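PDB 3WWX: S12 family peptidase from Streptomyces sp. 82F2, which hydrolyses amide bonds with preference for D-configured substrates and probably acts as a serine hydrolase of the beta-lactamase-like fold. Local coordinates for residues A8-A13 and E339-G344; K80-V85 and F163-M168; A194-G199 and E239-S244; P124-H129 and H224-L229. All coordinates share one frame; numbering follows the deposited sequence.

Contact 1: residues A8-A13 and E339-G344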
loop_
_atom_site.group_PDB
_atom_site.type_symbol
_atom_site.label_atom_id
_atom_site.label_comp_id
_atom_site.label_asym_id
_atom_site.label_seq_id
_atom_site.Cartn_x
_atom_site.Cartn_y
_atom_site.Cartn_z
ATOM N N ALA A 8 20.766 15.483 -5.039
ATOM C CA ALA A 8 21.698 14.740 -5.886
ATOM C C ALA A 8 21.854 13.262 -5.518
ATOM O O ALA A 8 21.955 12.415 -6.396
ATOM C CB ALA A 8 23.082 15.437 -5.902
ATOM N N ALA A 9 21.882 12.939 -4.228
ATOM C CA ALA A 9 22.009 11.553 -3.805
ATOM C C ALA A 9 20.789 10.762 -4.272
ATOM O O ALA A 9 20.895 9.594 -4.659
ATOM C CB ALA A 9 22.147 11.470 -2.306
ATOM N N THR A 10 19.627 11.399 -4.218
ATOM C CA THR A 10 18.400 10.699 -4.597
ATOM C C THR A 10 18.398 10.429 -6.098
ATOM O O THR A 10 18.024 9.340 -6.525
ATOM C CB THR A 10 17.191 11.490 -4.168
ATOM O OG1 THR A 10 17.386 11.892 -2.809
ATOM C CG2 THR A 10 15.910 10.627 -4.264
ATOM N N GLN A 11 18.831 11.405 -6.883
ATOM C CA GLN A 11 19.020 11.223 -8.326
ATOM C C GLN A 11 19.959 10.050 -8.605
ATOM O O GLN A 11 19.675 9.184 -9.437
ATOM C CB GLN A 11 19.566 12.507 -8.944
ATOM C CG GLN A 11 19.778 12.425 -10.456
ATOM C CD GLN A 11 18.478 12.196 -11.213
ATOM O OE1 GLN A 11 17.483 12.891 -10.982
ATOM N NE2 GLN A 11 18.492 11.244 -12.147
ATOM N N GLN A 12 21.071 9.995 -7.883
ATOM C CA GLN A 12 22.017 8.902 -8.014
ATOM C C GLN A 12 21.357 7.552 -7.738
ATOM O O GLN A 12 21.642 6.553 -8.395
ATOM C CB GLN A 12 23.163 9.145 -7.025
ATOM C CG GLN A 12 24.494 8.539 -7.346
ATOM C CD GLN A 12 25.586 9.149 -6.472
ATOM O OE1 GLN A 12 25.672 10.371 -6.344
ATOM N NE2 GLN A 12 26.396 8.303 -5.844
ATOM N N ALA A 13 20.467 7.516 -6.742
ATOM C CA ALA A 13 19.802 6.282 -6.352
ATOM C C ALA A 13 18.805 5.824 -7.428
ATOM O O ALA A 13 18.632 4.636 -7.646
ATOM C CB ALA A 13 19.102 6.450 -5.001
ATOM N N GLU A 339 17.151 5.968 1.759
ATOM C CA GLU A 339 18.367 6.339 2.469
ATOM C C GLU A 339 19.045 7.537 1.820
ATOM O O GLU A 339 19.548 8.422 2.515
ATOM C CB GLU A 339 19.326 5.151 2.545
ATOM C CG GLU A 339 19.015 4.184 3.640
ATOM C CD GLU A 339 19.573 4.592 4.992
ATOM O OE1 GLU A 339 20.480 5.454 5.030
ATOM O OE2 GLU A 339 19.119 4.023 5.987
ATOM N N ALA A 340 19.070 7.593 0.493
ATOM C CA ALA A 340 19.699 8.715 -0.194
ATOM C C ALA A 340 18.988 10.020 0.159
ATOM O O ALA A 340 19.609 11.036 0.497
ATOM C CB ALA A 340 19.685 8.491 -1.679
ATOM N N GLU A 341 17.665 9.987 0.108
ATOM C CA GLU A 341 16.890 11.191 0.336
ATOM C C GLU A 341 16.961 11.654 1.782
ATOM O O GLU A 341 17.185 12.848 2.032
ATOM C CB GLU A 341 15.432 10.962 -0.069
ATOM C CG GLU A 341 14.502 12.159 0.185
ATOM C CD GLU A 341 14.919 13.426 -0.546
ATOM O OE1 GLU A 341 14.647 14.528 -0.036
ATOM O OE2 GLU A 341 15.476 13.341 -1.667
ATOM N N PHE A 342 16.749 10.761 2.734
ATOM C CA PHE A 342 16.633 11.184 4.133
ATOM C C PHE A 342 17.967 11.248 4.869
ATOM O O PHE A 342 18.071 11.948 5.873
ATOM C CB PHE A 342 15.639 10.308 4.881
ATOM C CG PHE A 342 14.223 10.511 4.435
ATOM C CD1 PHE A 342 13.464 11.559 4.925
ATOM C CD2 PHE A 342 13.661 9.670 3.496
ATOM C CE1 PHE A 342 12.165 11.748 4.491
ATOM C CE2 PHE A 342 12.374 9.876 3.043
ATOM C CZ PHE A 342 11.625 10.902 3.547
ATOM N N CYS A 343 18.976 10.532 4.370
ATOM C CA CYS A 343 20.294 10.495 5.028
ATOM C C CYS A 343 21.448 10.931 4.136
ATOM O O CYS A 343 22.583 11.046 4.622
ATOM C CB CYS A 343 20.567 9.092 5.571
ATOM S SG CYS A 343 19.436 8.601 6.874
ATOM N N GLY A 344 21.173 11.188 2.856
ATOM C CA GLY A 344 22.215 11.574 1.918
ATOM C C GLY A 344 23.162 10.440 1.579
ATOM O O GLY A 344 24.263 10.680 1.082
#

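Contact 2: residues K80-V85 and F163-M168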
loop_
_atom_site.group_PDB
_atom_site.type_symbol
_atom_site.label_atom_id
_atom_site.label_comp_id
_atom_site.label_asym_id
_atom_site.label_seq_id
_atom_site.Cartn_x
_atom_site.Cartn_y
_atom_site.Cartn_z
ATOM N N LYS A 80 -18.892 -8.702 14.318
ATOM C CA LYS A 80 -19.931 -7.690 14.517
ATOM C C LYS A 80 -20.331 -7.031 13.210
ATOM O O LYS A 80 -21.506 -6.792 12.938
ATOM C CB LYS A 80 -19.454 -6.635 15.510
ATOM C CG LYS A 80 -20.459 -5.550 15.827
ATOM C CD LYS A 80 -19.967 -4.700 16.985
ATOM C CE LYS A 80 -21.016 -3.697 17.449
ATOM N NZ LYS A 80 -21.263 -2.668 16.430
ATOM N N TRP A 81 -19.324 -6.748 12.379
ATOM C CA TRP A 81 -19.525 -6.014 11.149
ATOM C C TRP A 81 -19.700 -6.907 9.932
ATOM O O TRP A 81 -20.390 -6.520 8.996
ATOM C CB TRP A 81 -18.351 -5.045 10.952
ATOM C CG TRP A 81 -18.393 -4.007 11.996
ATOM C CD1 TRP A 81 -17.680 -3.964 13.152
ATOM C CD2 TRP A 81 -19.272 -2.895 12.015
ATOM N NE1 TRP A 81 -18.056 -2.864 13.898
ATOM C CE2 TRP A 81 -19.026 -2.186 13.210
ATOM C CE3 TRP A 81 -20.232 -2.414 11.128
ATOM C CZ2 TRP A 81 -19.724 -1.029 13.544
ATOM C CZ3 TRP A 81 -20.929 -1.252 11.464
ATOM C CH2 TRP A 81 -20.662 -0.576 12.657
ATOM N N LEU A 82 -19.064 -8.081 9.954
ATOM C CA LEU A 82 -19.110 -9.030 8.847
ATOM C C LEU A 82 -19.524 -10.418 9.344
ATOM O O LEU A 82 -18.744 -11.367 9.324
ATOM C CB LEU A 82 -17.729 -9.125 8.166
ATOM C CG LEU A 82 -17.114 -7.820 7.662
ATOM C CD1 LEU A 82 -15.749 -8.105 7.090
ATOM C CD2 LEU A 82 -17.993 -7.143 6.622
ATOM N N PRO A 83 -20.776 -10.549 9.790
ATOM C CA PRO A 83 -21.194 -11.822 10.392
ATOM C C PRO A 83 -21.048 -13.016 9.452
ATOM O O PRO A 83 -21.471 -12.940 8.304
ATOM C CB PRO A 83 -22.668 -11.585 10.759
ATOM C CG PRO A 83 -23.064 -10.323 10.096
ATOM C CD PRO A 83 -21.829 -9.525 9.816
ATOM N N GLY A 84 -20.425 -14.078 9.965
ATOM C CA GLY A 84 -20.227 -15.308 9.225
ATOM C C GLY A 84 -19.147 -15.298 8.157
ATOM O O GLY A 84 -18.898 -16.320 7.542
ATOM N N VAL A 85 -18.494 -14.160 7.944
ATOM C CA VAL A 85 -17.571 -14.023 6.814
ATOM C C VAL A 85 -16.218 -14.643 7.105
ATOM O O VAL A 85 -15.618 -15.253 6.220
ATOM C CB VAL A 85 -17.403 -12.535 6.429
ATOM C CG1 VAL A 85 -16.328 -12.330 5.331
ATOM C CG2 VAL A 85 -18.732 -11.986 5.955
ATOM N N PHE A 163 -6.889 -6.320 4.533
ATOM C CA PHE A 163 -7.376 -5.045 4.010
ATOM C C PHE A 163 -8.537 -5.185 3.050
ATOM O O PHE A 163 -9.329 -4.258 2.936
ATOM C CB PHE A 163 -6.233 -4.191 3.478
ATOM C CG PHE A 163 -5.527 -3.451 4.587
ATOM C CD1 PHE A 163 -4.703 -4.133 5.477
ATOM C CD2 PHE A 163 -5.714 -2.097 4.771
ATOM C CE1 PHE A 163 -4.100 -3.490 6.533
ATOM C CE2 PHE A 163 -5.093 -1.444 5.831
ATOM C CZ PHE A 163 -4.283 -2.140 6.708
ATOM N N VAL A 164 -8.702 -6.337 2.409
ATOM C CA VAL A 164 -9.966 -6.612 1.737
ATOM C C VAL A 164 -11.121 -6.647 2.757
ATOM O O VAL A 164 -12.173 -6.038 2.527
ATOM C CB VAL A 164 -9.878 -7.899 0.903
ATOM C CG1 VAL A 164 -11.220 -8.235 0.278
ATOM C CG2 VAL A 164 -8.817 -7.728 -0.175
ATOM N N LEU A 165 -10.932 -7.336 3.872
ATOM C CA LEU A 165 -11.908 -7.318 4.966
ATOM C C LEU A 165 -12.134 -5.890 5.471
ATOM O O LEU A 165 -13.275 -5.479 5.682
ATOM C CB LEU A 165 -11.429 -8.223 6.096
ATOM C CG LEU A 165 -11.506 -9.710 5.747
ATOM C CD1 LEU A 165 -10.698 -10.525 6.693
ATOM C CD2 LEU A 165 -12.970 -10.178 5.709
ATOM N N ALA A 166 -11.065 -5.115 5.648
ATOM C CA ALA A 166 -11.221 -3.748 6.137
ATOM C C ALA A 166 -12.106 -2.931 5.185
ATOM O O ALA A 166 -12.948 -2.135 5.626
ATOM C CB ALA A 166 -9.870 -3.106 6.310
ATOM N N GLY A 167 -11.930 -3.103 3.879
ATOM C CA GLY A 167 -12.784 -2.462 2.905
ATOM C C GLY A 167 -14.237 -2.880 3.066
ATOM O O GLY A 167 -15.148 -2.066 2.932
ATOM N N MET A 168 -14.459 -4.158 3.321
ATOM C CA MET A 168 -15.818 -4.651 3.520
ATOM C C MET A 168 -16.444 -4.014 4.769
ATOM O O MET A 168 -17.654 -3.718 4.774
ATOM C CB MET A 168 -15.816 -6.178 3.613
ATOM C CG MET A 168 -15.484 -6.820 2.294
ATOM S SD MET A 168 -15.098 -8.584 2.414
ATOM C CE MET A 168 -16.674 -9.226 2.872
#

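Contact 3: residues A194-G199 and E239-S244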
loop_
_atom_site.group_PDB
_atom_site.type_symbol
_atom_site.label_atom_id
_atom_site.label_comp_id
_atom_site.label_asym_id
_atom_site.label_seq_id
_atom_site.Cartn_x
_atom_site.Cartn_y
_atom_site.Cartn_z
ATOM N N ALA A 194 -4.372 13.503 -9.416
ATOM C CA ALA A 194 -3.746 12.414 -10.161
ATOM C C ALA A 194 -4.018 11.058 -9.495
ATOM O O ALA A 194 -3.409 10.054 -9.869
ATOM C CB ALA A 194 -2.237 12.635 -10.249
ATOM N N THR A 195 -4.933 11.032 -8.537
ATOM C CA THR A 195 -5.171 9.853 -7.706
ATOM C C THR A 195 -6.561 9.281 -7.931
ATOM O O THR A 195 -7.557 10.015 -7.857
ATOM C CB THR A 195 -4.993 10.217 -6.222
ATOM O OG1 THR A 195 -3.673 10.733 -6.035
ATOM C CG2 THR A 195 -5.120 8.999 -5.338
ATOM N N THR A 196 -6.620 7.978 -8.217
ATOM C CA THR A 196 -7.875 7.328 -8.535
ATOM C C THR A 196 -7.986 5.948 -7.894
ATOM O O THR A 196 -6.986 5.322 -7.498
ATOM C CB THR A 196 -8.077 7.187 -10.056
ATOM O OG1 THR A 196 -7.006 6.428 -10.607
ATOM C CG2 THR A 196 -8.122 8.541 -10.748
ATOM N N VAL A 197 -9.236 5.518 -7.739
ATOM C CA VAL A 197 -9.602 4.198 -7.245
ATOM C C VAL A 197 -10.295 3.544 -8.436
ATOM O O VAL A 197 -11.490 3.758 -8.664
ATOM C CB VAL A 197 -10.567 4.289 -6.040
ATOM C CG1 VAL A 197 -10.785 2.940 -5.426
ATOM C CG2 VAL A 197 -10.034 5.272 -4.999
ATOM N N PRO A 198 -9.539 2.809 -9.253
ATOM C CA PRO A 198 -10.058 2.375 -10.558
ATOM C C PRO A 198 -11.138 1.284 -10.540
ATOM O O PRO A 198 -11.859 1.124 -11.519
ATOM C CB PRO A 198 -8.807 1.864 -11.278
ATOM C CG PRO A 198 -7.864 1.493 -10.178
ATOM C CD PRO A 198 -8.110 2.493 -9.085
ATOM N N GLY A 199 -11.251 0.531 -9.456
ATOM C CA GLY A 199 -12.282 -0.504 -9.387
ATOM C C GLY A 199 -11.898 -1.685 -10.250
ATOM O O GLY A 199 -10.935 -2.390 -9.934
ATOM N N GLU A 239 -5.397 -1.328 -4.916
ATOM C CA GLU A 239 -5.807 -0.975 -6.278
ATOM C C GLU A 239 -5.467 0.434 -6.767
ATOM O O GLU A 239 -5.632 0.701 -7.957
ATOM C CB GLU A 239 -7.331 -1.109 -6.418
ATOM C CG GLU A 239 -8.161 -0.108 -5.633
ATOM C CD GLU A 239 -9.597 -0.129 -6.086
ATOM O OE1 GLU A 239 -9.832 0.316 -7.218
ATOM O OE2 GLU A 239 -10.452 -0.585 -5.301
ATOM N N MET A 240 -5.081 1.352 -5.874
ATOM C CA MET A 240 -5.058 2.770 -6.271
ATOM C C MET A 240 -3.970 3.133 -7.280
ATOM O O MET A 240 -2.939 2.472 -7.375
ATOM C CB MET A 240 -5.002 3.665 -5.038
ATOM C CG MET A 240 -6.303 3.598 -4.258
ATOM S SD MET A 240 -6.305 4.540 -2.733
ATOM C CE MET A 240 -6.056 6.202 -3.384
ATOM N N ILE A 241 -4.222 4.210 -8.021
ATOM C CA ILE A 241 -3.265 4.797 -8.948
ATOM C C ILE A 241 -2.997 6.215 -8.489
ATOM O O ILE A 241 -3.926 6.901 -8.072
ATOM C CB ILE A 241 -3.807 4.798 -10.399
ATOM C CG1 ILE A 241 -4.111 3.353 -10.834
ATOM C CG2 ILE A 241 -2.810 5.460 -11.358
ATOM C CD1 ILE A 241 -4.898 3.241 -12.170
ATOM N N SER A 242 -1.738 6.649 -8.525
ATOM C CA SER A 242 -1.397 8.004 -8.114
ATOM C C SER A 242 -0.117 8.440 -8.823
ATOM O O SER A 242 0.362 7.791 -9.731
ATOM C CB SER A 242 -1.266 8.079 -6.586
ATOM O OG SER A 242 -1.218 9.424 -6.134
ATOM N N ASP A 243 0.423 9.580 -8.419
ATOM C CA ASP A 243 1.725 10.022 -8.884
ATOM C C ASP A 243 2.579 10.408 -7.676
ATOM O O ASP A 243 2.156 10.292 -6.517
ATOM C CB ASP A 243 1.633 11.126 -9.949
ATOM C CG ASP A 243 1.249 12.487 -9.396
ATOM O OD1 ASP A 243 1.068 12.631 -8.178
ATOM O OD2 ASP A 243 1.105 13.414 -10.230
ATOM N N SER A 244 3.796 10.846 -7.934
ATOM C CA SER A 244 4.750 11.077 -6.857
ATOM C C SER A 244 4.490 12.383 -6.116
ATOM O O SER A 244 5.033 12.568 -5.046
ATOM C CB SER A 244 6.168 11.091 -7.405
ATOM O OG SER A 244 6.457 9.898 -8.131
#

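Contact 4: residues P124-H129 and H224-L229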
loop_
_atom_site.group_PDB
_atom_site.type_symbol
_atom_site.label_atom_id
_atom_site.label_comp_id
_atom_site.label_asym_id
_atom_site.label_seq_id
_atom_site.Cartn_x
_atom_site.Cartn_y
_atom_site.Cartn_z
ATOM N N PRO A 124 2.607 -16.973 -15.302
ATOM C CA PRO A 124 2.198 -16.762 -16.697
ATOM C C PRO A 124 0.679 -16.821 -16.929
ATOM O O PRO A 124 0.194 -16.242 -17.908
ATOM C CB PRO A 124 2.932 -17.882 -17.448
ATOM C CG PRO A 124 4.136 -18.164 -16.594
ATOM C CD PRO A 124 3.647 -18.011 -15.179
ATOM N N GLY A 125 -0.075 -17.465 -16.032
ATOM C CA GLY A 125 -1.525 -17.450 -16.081
ATOM C C GLY A 125 -2.126 -16.055 -16.057
ATOM O O GLY A 125 -3.254 -15.849 -16.499
ATOM N N PHE A 126 -1.353 -15.091 -15.564
ATOM C CA PHE A 126 -1.762 -13.682 -15.616
ATOM C C PHE A 126 -2.155 -13.261 -17.016
ATOM O O PHE A 126 -3.072 -12.471 -17.198
ATOM C CB PHE A 126 -0.623 -12.799 -15.125
ATOM C CG PHE A 126 -0.856 -11.315 -15.305
ATOM C CD1 PHE A 126 -1.574 -10.590 -14.362
ATOM C CD2 PHE A 126 -0.311 -10.642 -16.395
ATOM C CE1 PHE A 126 -1.756 -9.206 -14.516
ATOM C CE2 PHE A 126 -0.494 -9.266 -16.558
ATOM C CZ PHE A 126 -1.223 -8.553 -15.626
ATOM N N LEU A 127 -1.474 -13.800 -18.017
ATOM C CA LEU A 127 -1.775 -13.387 -19.378
ATOM C C LEU A 127 -3.191 -13.784 -19.777
ATOM O O LEU A 127 -3.801 -13.130 -20.614
ATOM C CB LEU A 127 -0.749 -13.955 -20.351
ATOM C CG LEU A 127 0.687 -13.490 -20.122
ATOM C CD1 LEU A 127 1.612 -14.145 -21.138
ATOM C CD2 LEU A 127 0.842 -11.985 -20.186
ATOM N N GLU A 128 -3.713 -14.862 -19.183
ATOM C CA GLU A 128 -5.097 -15.277 -19.392
ATOM C C GLU A 128 -6.089 -14.548 -18.462
ATOM O O GLU A 128 -7.162 -14.149 -18.891
ATOM C CB GLU A 128 -5.183 -16.786 -19.149
ATOM C CG GLU A 128 -6.572 -17.358 -19.258
ATOM C CD GLU A 128 -6.580 -18.896 -19.343
ATOM O OE1 GLU A 128 -7.692 -19.460 -19.364
ATOM O OE2 GLU A 128 -5.504 -19.517 -19.391
ATOM N N HIS A 129 -5.697 -14.348 -17.201
ATOM C CA HIS A 129 -6.644 -13.921 -16.159
ATOM C C HIS A 129 -6.550 -12.463 -15.741
ATOM O O HIS A 129 -7.322 -12.021 -14.889
ATOM C CB HIS A 129 -6.486 -14.839 -14.943
ATOM C CG HIS A 129 -6.857 -16.259 -15.231
ATOM N ND1 HIS A 129 -8.164 -16.663 -15.400
ATOM C CD2 HIS A 129 -6.092 -17.360 -15.409
ATOM C CE1 HIS A 129 -8.190 -17.961 -15.656
ATOM N NE2 HIS A 129 -6.948 -18.408 -15.671
ATOM N N HIS A 224 7.299 -9.055 -19.556
ATOM C CA HIS A 224 5.956 -8.788 -20.051
ATOM C C HIS A 224 5.577 -7.368 -19.748
ATOM O O HIS A 224 5.898 -6.846 -18.668
ATOM C CB HIS A 224 4.943 -9.687 -19.340
ATOM C CG HIS A 224 5.267 -11.141 -19.429
ATOM N ND1 HIS A 224 4.745 -11.968 -20.403
ATOM C CD2 HIS A 224 6.074 -11.913 -18.666
ATOM C CE1 HIS A 224 5.216 -13.188 -20.231
ATOM N NE2 HIS A 224 6.024 -13.182 -19.186
ATOM N N ASP A 225 4.881 -6.747 -20.687
ATOM C CA ASP A 225 4.212 -5.479 -20.441
ATOM C C ASP A 225 2.910 -5.757 -19.712
ATOM O O ASP A 225 1.946 -6.291 -20.285
ATOM C CB ASP A 225 3.930 -4.768 -21.760
ATOM C CG ASP A 225 3.366 -3.397 -21.571
ATOM O OD1 ASP A 225 2.576 -3.193 -20.620
ATOM O OD2 ASP A 225 3.734 -2.496 -22.380
ATOM N N VAL A 226 2.895 -5.385 -18.437
ATOM C CA VAL A 226 1.780 -5.654 -17.550
ATOM C C VAL A 226 1.044 -4.373 -17.163
ATOM O O VAL A 226 0.370 -4.312 -16.132
ATOM C CB VAL A 226 2.227 -6.444 -16.290
ATOM C CG1 VAL A 226 2.798 -7.770 -16.674
ATOM C CG2 VAL A 226 3.230 -5.661 -15.453
ATOM N N SER A 227 1.143 -3.358 -18.012
ATOM C CA SER A 227 0.553 -2.061 -17.695
ATOM C C SER A 227 -0.929 -2.169 -17.378
ATOM O O SER A 227 -1.405 -1.557 -16.417
ATOM C CB SER A 227 0.781 -1.075 -18.844
ATOM O OG SER A 227 2.166 -0.955 -19.167
ATOM N N THR A 228 -1.658 -2.927 -18.190
ATOM C CA THR A 228 -3.097 -3.053 -18.026
ATOM C C THR A 228 -3.485 -4.347 -17.308
ATOM O O THR A 228 -3.015 -5.423 -17.637
ATOM C CB THR A 228 -3.819 -2.992 -19.374
ATOM O OG1 THR A 228 -3.315 -4.018 -20.238
ATOM C CG2 THR A 228 -3.603 -1.639 -20.023
ATOM N N LEU A 229 -4.350 -4.195 -16.317
ATOM C CA LEU A 229 -4.857 -5.315 -15.515
ATOM C C LEU A 229 -6.076 -4.814 -14.749
ATOM O O LEU A 229 -6.213 -3.615 -14.513
ATOM C CB LEU A 229 -3.780 -5.851 -14.536
ATOM C CG LEU A 229 -3.173 -4.865 -13.520
ATOM C CD1 LEU A 229 -4.028 -4.724 -12.251
ATOM C CD2 LEU A 229 -1.766 -5.299 -13.168
#

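Contact 1: residues A8-A13 and E339-G344
The methyl of A340 sits over the backbone of helix 8-13, with its CB 3.4 Å from the carbonyl oxygen of A9. The same methyl meets two others, CB of A9 and CB of A13, one helical turn apart on the partner helix. Each lies 3.9 Å from A340 CB. Small side chains here let the helices come close. The axes of the two short segments approach to 7.7 Å and run antiparallel, at 173°. The nearest backbone pair is T10 and A340, with CA atoms 5.0 Å apart.

This is the pairing of the N-terminal and C-terminal helices on one side of the large antiparallel sheet, as in the beta-lactamase fold. T10 also touches W36 on the sheet, and E341 touches L322.

Beside the alanines runs one polar link. T10 OG1 donates to E341 OE2 at 2.7 Å. The hydroxyl comes in on the anti side of the carboxylate, 26° out of its plane. E341 leaves its helix with CG opposite the backbone N (chi1 178°), then bends at chi2, which turns the carboxylate back toward T10. OE2 also bonds H7, while OE1 bonds H320. Both oxygens are thus held, and the two histidines would probably stabilise the negative charge. Past the helix end, G344 takes a positive phi and its O lies 4.1 Å from A9 CB. The neighbouring C343 is tied to C294 by a disulfide.

Contact 2: residues K80-V85 and F163-M168
L82 lays its two methyls against L165 and M168 of helix 160-174. CD1 packs on CD2 of L165 at 3.7 Å, and CD2 packs on CB of M168 at 3.8 Å. The leucine chi2 of 177° turns CD1 to L165 and CD2 to M168; CD1 also comes near M168 CB. The L82 side chain runs obliquely to that of L165 and at about a right angle to that of M168. L165 and M168 are three residues apart, so they stand on the same side of the helix, and L82 reaches both.

V85 makes the second set of apolar contacts. Its CG1 touches CD2 of L165 and CE of M168, each at 4.0 Å. V85 and L165 slide past each other in opposite directions. V85 and M168 meet tip to tip. M168 is bent at its last torsion (chi3 68°), and the bend swings the CE methyl round to V85.

No hydrogen bond joins the two segments. V85 N bonds L82 O at 3.1 Å, closing a type II beta turn with P83 and G84 at its corners, which accounts for the positive phi of G84. This turn brings L82 and V85 to the same helix. Nearby, W81 O accepts from K172 NZ, a further tie to helix 160-174. V140 of helix 136-144 touches V85, L165 and M168 and joins the apolar cluster. The arrangement is hydrophobic packing of a turn, just after helix 78-81, against a helix of the mainly helical part of the beta-lactamase fold.

Contact 3: residues A194-G199 and E239-S244
A single antiparallel bridge joins segment 194-199, extended at T195-V197, to the short strand 241-242. T196 and I241 form its hydrogen-bonded pair. T196 N bonds I241 O at 2.9 Å, and I241 N bonds T196 O at 3.0 Å. Weaker CA-H...O contacts flank the pair, among them T195 CA to I241 O at 3.2 Å.

At one end S242 OG donates to T195 OG1 at 2.8 Å. T195 OG1 is also bonded to D246, which takes A194 N as well. Strand 241-242 pairs on its other side with strand 49-50, through S242 and Y49. The bridge therefore adds segment 194-199 to a small sheet beside the main one in this beta-lactamase-like domain. D243 is the N-cap of helix 244-255, and its OD1 accepts from D246 N. Its OD2 lies 3.4 Å from A194 CB.

At the other end E239 reaches across to P198 and G199. Its CG lies between the backbone N and carbonyl carbon (chi1 68°), and the extended chain carries OE1 to G199 N at 2.7 Å. The N-H meets OE1 nearly head-on to the C-O bond. OE2 is bonded to Y178 OH, so both buried carboxylate oxygens have partners. V197 CG1 lies over the flat face of the carboxylate, 3.3 Å from OE1.

Contact 4: residues P124-H129 and H224-L229
F126 pushes its ring between V226 and L229, crossing both side chains at about a right angle. It holds CG trans to its own N (chi1 172°), which extends the ring from helix 126-129 toward the other segment. CE2 meets V226 CG1 at 3.6 Å. CZ meets L229 CB at 3.9 Å, and this methylene lies at the ring edge, near its plane. In L229, chi1 of 58° and chi2 of 85° bring CD2 near CZ and CE1 of the ring.

F126 stacks with H306, which contacts the bound octane 1,8-diamine, and V226 and L229 touch H306 too. This apolar group of the beta-lactamase-like fold, shared between a short helix and the residues after strand 224-225, is consistent with a place in the pocket wall.

L127 makes the outer contact. Its CD1 lies 3.8 Å from H224 CE1, and CD2 is 3.9 Å from H224 ND1, so both methyls pack near the ND1-CE1 bond. The two side chains cross nearly perpendicularly. Between H224 and L229 the backbone is shaped by an Asx turn: D225 OD1 accepts from S227 N at 3.0 Å and from S227 OG at 2.7 Å. R130 bonds the carbonyls of D225 and T228.

Contact 4 lies nearer the ligand than contact 3, with the F126 side chain about 6 Å from the bound octane 1,8-diamine. The side chain of E239, in contact 3, is about 13 Å from the bound octane 1,8-diamine. The centres of contacts 3 and 4 are about 19 Å apart, and their strands 224-225 and 241-242 follow each other in the chain. Contacts 1 and 2 lie on opposite sides of the chain's centre, their own centres about 41 Å apart. Contact 1 joins the chain ends, so the other three are nested within its loop. Contact 2 closes before contact 3 opens, whereas contact 4 crosses both along the chain. No two contacts touch; contacts 3 and 4 come nearest, at about 7 Å between atoms.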